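Local atomic coordinates of Low molecular weight phosphotyrosine protein phosphatase 1 (Drosophila melanogaster, PDB entry 7CUY), a protein that probably removes phosphate from tyrosine-phosphorylated proteins and from small aryl and acyl phosphates. Residues I18-M23 / E36-A41; M87-M92 / N119-D124. All coordinates share one frame; numbering follows the deposited sequence.

Contact 1: residues I18-M23 / E36-A41; sequences IAEVVM and EVDSAA
E20 and M23 of a helix meet V37 and S39 of the strand that follows it, within the right-handed beta-alpha-beta unit that opens this phosphatase fold. The helix and strand segments run almost exactly antiparallel, at 175°, with their axes 7.7 Å apart, as befits a crossover helix laid on the strand it leads into.

The apolar part is small. V37 turns both methyls to the helix: CG1 lies against the stem of E20, 3.9 Å from its CG, while CG2 meets CG of M23, whose chain crosses the valine at about a right angle before its end bends away from this strand; M23 also touches M7 and C145. V24 and L27 of the same helix also touch V37.

The polar part belongs to the E20 carboxylate. With CG anti to the backbone N (chi1 175°) and the chain extended beyond it, the group reaches the strand alongside V37. OE2 lies 4.2 Å from OD1 of D38, a like-charge approach probably eased by a water that donates to both; D38 also has R71 as a salt-bridge partner. A second water joins OE2 to the V37 carbonyl. S39 OG, also hydrogen-bonded to ND2 of N12, donates to E20 OE1 over 2.7 Å, arriving 43° out of the carboxylate plane.

Contact 2: residues M87-M92 / N119-D124; sequences MDEDNM and NRIIED
M87 and I122 are joined through the backbone, I122 N donating to M87 O over 3.2 Å. A water gives M87 O a further bond and spans to the R120 carbonyl, so two donors grip this oxygen.

Beside this seam, I121 packs on the start of the helix. Its CG2 rests 3.8 Å from CB of D88, and its CD1 is met by the E89 carboxylate, whose chain, bent at chi2 (-85°), crosses the isoleucine at about a right angle. D88 and N91 form a capping box: N91 N donates to D88 OD1 over 2.8 Å, and the return bond from D88 N to N91 OD1 is weak. N91 OD1 is better engaged by M87 N at 2.8 Å, on an in-plane lone pair. D88 OD2 accepts from a water that also donates to E123 OE1 and accepts from the backbone N of D124, the probable proton donor of catalysis.

On helix 15-29, NH1 of R15 reaches both D88 OD2, as a salt bridge, and the I122 carbonyl, which probably helps hold this likely active-site arginine in place. Strand 106-109 offers M109 to I121, strand 3-9 brings C9, the probable nucleophile, against M87 and N91, and helix 132-153 meets I122 through A137 and Q140.

Both contacts are partly buried, but contact 1 lies about 5 Å from the centre of the chain and contact 2 about 10 Å, their own centres being about 15 Å apart. Contact 1 joins a helix to an edge strand of the parallel sheet; contact 2 ties the start of helix 89-98 to an irregular loop that carries D124, the probable proton donor, close to R15 and C9. Their chemistry differs too: in the first, one carboxylate reaches across to the strand, whereas in the second a backbone bond does the joining and D88 both caps a helix and pairs with R15. Helix 15-29 serves both, for A19 CB, on the helix segment of contact 1, packs 4.1 Å from M87 CE in contact 2.

Contact 1: residues I18-M23 / E36-A41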
loop_
_atom_site.group_PDB
_atom_site.type_symbol
_atom_site.label_atom_id
_atom_site.label_comp_id
_atom_site.label_asym_id
_atom_site.label_seq_id
_atom_site.Cartn_x
_atom_site.Cartn_y
_atom_site.Cartn_z
ATOM N N ILE A 18 -2.430 3.783 4.387
ATOM C CA ILE A 18 -1.764 3.225 5.558
ATOM C C ILE A 18 -0.478 2.529 5.135
ATOM O O ILE A 18 0.593 2.774 5.697
ATOM C CB ILE A 18 -2.717 2.265 6.303
ATOM C CG1 ILE A 18 -3.827 3.035 7.026
ATOM C CG2 ILE A 18 -1.960 1.349 7.262
ATOM C CD1 ILE A 18 -4.962 2.118 7.553
ATOM N N ALA A 19 -0.566 1.659 4.117
ATOM C CA ALA A 19 0.607 0.926 3.653
ATOM C C ALA A 19 1.689 1.878 3.158
ATOM O O ALA A 19 2.886 1.647 3.379
ATOM C CB ALA A 19 0.207 -0.073 2.553
ATOM N N GLU A 20 1.293 2.962 2.501
ATOM C CA GLU A 20 2.273 3.951 2.083
ATOM C C GLU A 20 2.931 4.615 3.284
ATOM O O GLU A 20 4.154 4.767 3.327
ATOM C CB GLU A 20 1.623 5.004 1.193
ATOM C CG GLU A 20 2.597 6.119 0.834
ATOM C CD GLU A 20 1.913 7.311 0.231
ATOM O OE1 GLU A 20 0.663 7.302 0.128
ATOM O OE2 GLU A 20 2.626 8.240 -0.168
ATOM N N VAL A 21 2.135 5.021 4.272
ATOM C CA VAL A 21 2.711 5.711 5.423
ATOM C C VAL A 21 3.562 4.749 6.257
ATOM O O VAL A 21 4.644 5.113 6.760
ATOM C CB VAL A 21 1.596 6.365 6.258
ATOM C CG1 VAL A 21 2.143 6.808 7.598
ATOM C CG2 VAL A 21 1.002 7.557 5.523
ATOM N N VAL A 22 3.098 3.508 6.420
ATOM C CA VAL A 22 3.869 2.544 7.194
ATOM C C VAL A 22 5.182 2.230 6.486
ATOM O O VAL A 22 6.229 2.094 7.131
ATOM C CB VAL A 22 3.029 1.278 7.462
ATOM C CG1 VAL A 22 3.892 0.155 7.986
ATOM C CG2 VAL A 22 1.909 1.576 8.452
ATOM N N MET A 23 5.164 2.139 5.149
ATOM C CA MET A 23 6.403 1.822 4.438
ATOM C C MET A 23 7.424 2.941 4.612
ATOM O O MET A 23 8.612 2.676 4.854
ATOM C CB MET A 23 6.119 1.562 2.958
ATOM C CG MET A 23 7.312 1.060 2.127
ATOM S SD MET A 23 7.693 -0.712 2.364
ATOM C CE MET A 23 9.061 -0.581 3.453
ATOM N N GLU A 36 11.637 5.574 -2.632
ATOM C CA GLU A 36 10.477 6.461 -2.660
ATOM C C GLU A 36 9.205 5.622 -2.646
ATOM O O GLU A 36 9.168 4.540 -3.231
ATOM C CB GLU A 36 10.530 7.362 -3.904
ATOM C CG GLU A 36 9.222 8.055 -4.287
ATOM C CD GLU A 36 9.151 8.396 -5.791
ATOM O OE1 GLU A 36 10.007 9.186 -6.266
ATOM O OE2 GLU A 36 8.247 7.867 -6.485
ATOM N N VAL A 37 8.180 6.109 -1.950
ATOM C CA VAL A 37 6.921 5.400 -1.771
ATOM C C VAL A 37 5.769 6.322 -2.163
ATOM O O VAL A 37 5.760 7.497 -1.802
ATOM C CB VAL A 37 6.737 4.914 -0.319
ATOM C CG1 VAL A 37 5.592 3.908 -0.233
ATOM C CG2 VAL A 37 8.042 4.306 0.236
ATOM N N ASP A 38 4.783 5.775 -2.874
ATOM C CA ASP A 38 3.594 6.498 -3.311
ATOM C C ASP A 38 2.430 5.530 -3.169
ATOM O O ASP A 38 2.636 4.347 -2.876
ATOM C CB ASP A 38 3.777 7.008 -4.744
ATOM C CG ASP A 38 2.712 8.039 -5.176
ATOM O OD1 ASP A 38 2.105 8.717 -4.314
ATOM O OD2 ASP A 38 2.510 8.189 -6.412
ATOM N N SER A 39 1.199 6.016 -3.336
ATOM C CA SER A 39 0.056 5.105 -3.385
ATOM C C SER A 39 -0.962 5.615 -4.403
ATOM O O SER A 39 -0.957 6.792 -4.760
ATOM C CB SER A 39 -0.601 4.923 -2.003
ATOM O OG SER A 39 -1.155 6.143 -1.534
ATOM N N ALA A 40 -1.824 4.720 -4.893
ATOM C CA ALA A 40 -2.866 5.156 -5.822
ATOM C C ALA A 40 -4.007 4.142 -5.854
ATOM O O ALA A 40 -3.928 3.062 -5.257
ATOM C CB ALA A 40 -2.299 5.390 -7.228
ATOM N N ALA A 41 -5.063 4.503 -6.594
ATOM C CA ALA A 41 -6.342 3.798 -6.606
ATOM C C ALA A 41 -6.570 3.103 -7.940
ATOM O O ALA A 41 -6.226 3.655 -8.990
ATOM C CB ALA A 41 -7.505 4.769 -6.365
HETATM O O HOH W 1 5.367 9.138 0.211
HETATM O O HOH W 2 2.138 9.956 -2.133
#

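Contact 2: residues M87-M92 / N119-D124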
loop_
_atom_site.group_PDB
_atom_site.type_symbol
_atom_site.label_atom_id
_atom_site.label_comp_id
_atom_site.label_asym_id
_atom_site.label_seq_id
_atom_site.Cartn_x
_atom_site.Cartn_y
_atom_site.Cartn_z
ATOM N N MET A 87 -3.414 -5.143 -2.334
ATOM C CA MET A 87 -3.754 -5.550 -0.977
ATOM C C MET A 87 -4.462 -6.900 -0.903
ATOM O O MET A 87 -4.312 -7.607 0.103
ATOM C CB MET A 87 -4.631 -4.485 -0.313
ATOM C CG MET A 87 -4.005 -3.092 -0.307
ATOM S SD MET A 87 -2.516 -2.988 0.709
ATOM C CE MET A 87 -1.316 -2.449 -0.477
ATOM N N ASP A 88 -5.239 -7.267 -1.926
ATOM C CA ASP A 88 -6.017 -8.502 -1.912
ATOM C C ASP A 88 -6.038 -9.088 -3.323
ATOM O O ASP A 88 -5.487 -8.513 -4.263
ATOM C CB ASP A 88 -7.431 -8.256 -1.353
ATOM C CG ASP A 88 -8.234 -7.299 -2.186
ATOM O OD1 ASP A 88 -7.854 -7.059 -3.346
ATOM O OD2 ASP A 88 -9.255 -6.768 -1.681
ATOM N N GLU A 89 -6.685 -10.244 -3.474
ATOM C CA GLU A 89 -6.633 -10.944 -4.752
ATOM C C GLU A 89 -7.350 -10.180 -5.867
ATOM O O GLU A 89 -6.929 -10.262 -7.029
ATOM C CB GLU A 89 -7.219 -12.356 -4.612
ATOM C CG GLU A 89 -8.587 -12.415 -3.928
ATOM C CD GLU A 89 -8.512 -12.444 -2.394
ATOM O OE1 GLU A 89 -8.519 -11.356 -1.769
ATOM O OE2 GLU A 89 -8.459 -13.568 -1.821
ATOM N N ASP A 90 -8.430 -9.457 -5.544
ATOM C CA ASP A 90 -9.092 -8.596 -6.529
ATOM C C ASP A 90 -8.144 -7.511 -7.043
ATOM O O ASP A 90 -8.092 -7.240 -8.249
ATOM C CB ASP A 90 -10.338 -7.945 -5.911
ATOM C CG ASP A 90 -11.530 -8.901 -5.786
ATOM O OD1 ASP A 90 -11.524 -9.993 -6.401
ATOM O OD2 ASP A 90 -12.493 -8.538 -5.065
ATOM N N ASN A 91 -7.415 -6.844 -6.132
ATOM C CA ASN A 91 -6.339 -5.938 -6.540
ATOM C C ASN A 91 -5.410 -6.593 -7.549
ATOM O O ASN A 91 -5.076 -6.001 -8.586
ATOM C CB ASN A 91 -5.517 -5.494 -5.330
ATOM C CG ASN A 91 -6.253 -4.536 -4.447
ATOM O OD1 ASN A 91 -5.815 -4.247 -3.333
ATOM N ND2 ASN A 91 -7.390 -4.025 -4.936
ATOM N N MET A 92 -4.951 -7.816 -7.244
ATOM C CA MET A 92 -3.971 -8.460 -8.110
ATOM C C MET A 92 -4.529 -8.666 -9.516
ATOM O O MET A 92 -3.837 -8.400 -10.508
ATOM C CB MET A 92 -3.512 -9.795 -7.502
ATOM C CG MET A 92 -2.759 -9.663 -6.180
ATOM S SD MET A 92 -1.624 -8.243 -6.081
ATOM C CE MET A 92 -0.305 -8.621 -7.221
ATOM N N ASN A 119 -3.230 -14.902 7.196
ATOM C CA ASN A 119 -3.361 -13.479 7.485
ATOM C C ASN A 119 -2.867 -12.617 6.335
ATOM O O ASN A 119 -2.609 -11.419 6.524
ATOM C CB ASN A 119 -2.611 -13.100 8.764
ATOM C CG ASN A 119 -3.209 -13.728 10.015
ATOM O OD1 ASN A 119 -2.662 -13.576 11.111
ATOM N ND2 ASN A 119 -4.305 -14.478 9.853
ATOM N N ARG A 120 -2.730 -13.194 5.146
ATOM C CA ARG A 120 -2.030 -12.482 4.086
ATOM C C ARG A 120 -2.925 -11.522 3.317
ATOM O O ARG A 120 -2.406 -10.592 2.696
ATOM C CB ARG A 120 -1.385 -13.466 3.126
ATOM C CG ARG A 120 -2.331 -14.124 2.159
ATOM C CD ARG A 120 -1.573 -15.199 1.461
ATOM N NE ARG A 120 -2.356 -15.908 0.464
ATOM C CZ ARG A 120 -2.005 -15.993 -0.813
ATOM N NH1 ARG A 120 -0.891 -15.398 -1.228
ATOM N NH2 ARG A 120 -2.758 -16.679 -1.669
ATOM N N ILE A 121 -4.239 -11.715 3.354
ATOM C CA ILE A 121 -5.164 -10.803 2.690
ATOM C C ILE A 121 -5.378 -9.591 3.588
ATOM O O ILE A 121 -5.720 -9.725 4.770
ATOM C CB ILE A 121 -6.495 -11.499 2.367
ATOM C CG1 ILE A 121 -6.253 -12.739 1.504
ATOM C CG2 ILE A 121 -7.467 -10.542 1.676
ATOM C CD1 ILE A 121 -5.876 -12.451 0.076
ATOM N N ILE A 122 -5.133 -8.404 3.049
ATOM C CA ILE A 122 -5.467 -7.180 3.765
ATOM C C ILE A 122 -6.853 -6.763 3.289
ATOM O O ILE A 122 -7.027 -6.259 2.173
ATOM C CB ILE A 122 -4.416 -6.086 3.573
ATOM C CG1 ILE A 122 -3.100 -6.533 4.248
ATOM C CG2 ILE A 122 -4.928 -4.805 4.173
ATOM C CD1 ILE A 122 -1.812 -5.925 3.657
ATOM N N GLU A 123 -7.844 -6.986 4.149
ATOM C CA GLU A 123 -9.247 -6.848 3.780
ATOM C C GLU A 123 -9.682 -5.392 3.766
ATOM O O GLU A 123 -9.269 -4.592 4.608
ATOM C CB GLU A 123 -10.137 -7.614 4.759
ATOM C CG GLU A 123 -9.758 -9.062 4.962
ATOM C CD GLU A 123 -10.422 -9.948 3.940
ATOM O OE1 GLU A 123 -11.007 -9.381 2.985
ATOM O OE2 GLU A 123 -10.358 -11.197 4.088
ATOM N N ASP A 124 -10.532 -5.070 2.817
ATOM C CA ASP A 124 -11.214 -3.794 2.682
ATOM C C ASP A 124 -12.001 -3.487 3.957
ATOM O O ASP A 124 -12.983 -4.179 4.246
ATOM C CB ASP A 124 -12.130 -3.888 1.463
ATOM C CG ASP A 124 -12.766 -2.565 1.092
ATOM O OD1 ASP A 124 -12.673 -1.597 1.883
ATOM O OD2 ASP A 124 -13.371 -2.523 0.002
HETATM O O HOH W 3 -2.014 -8.543 0.916
HETATM O O HOH W 4 -10.718 -7.231 0.737
#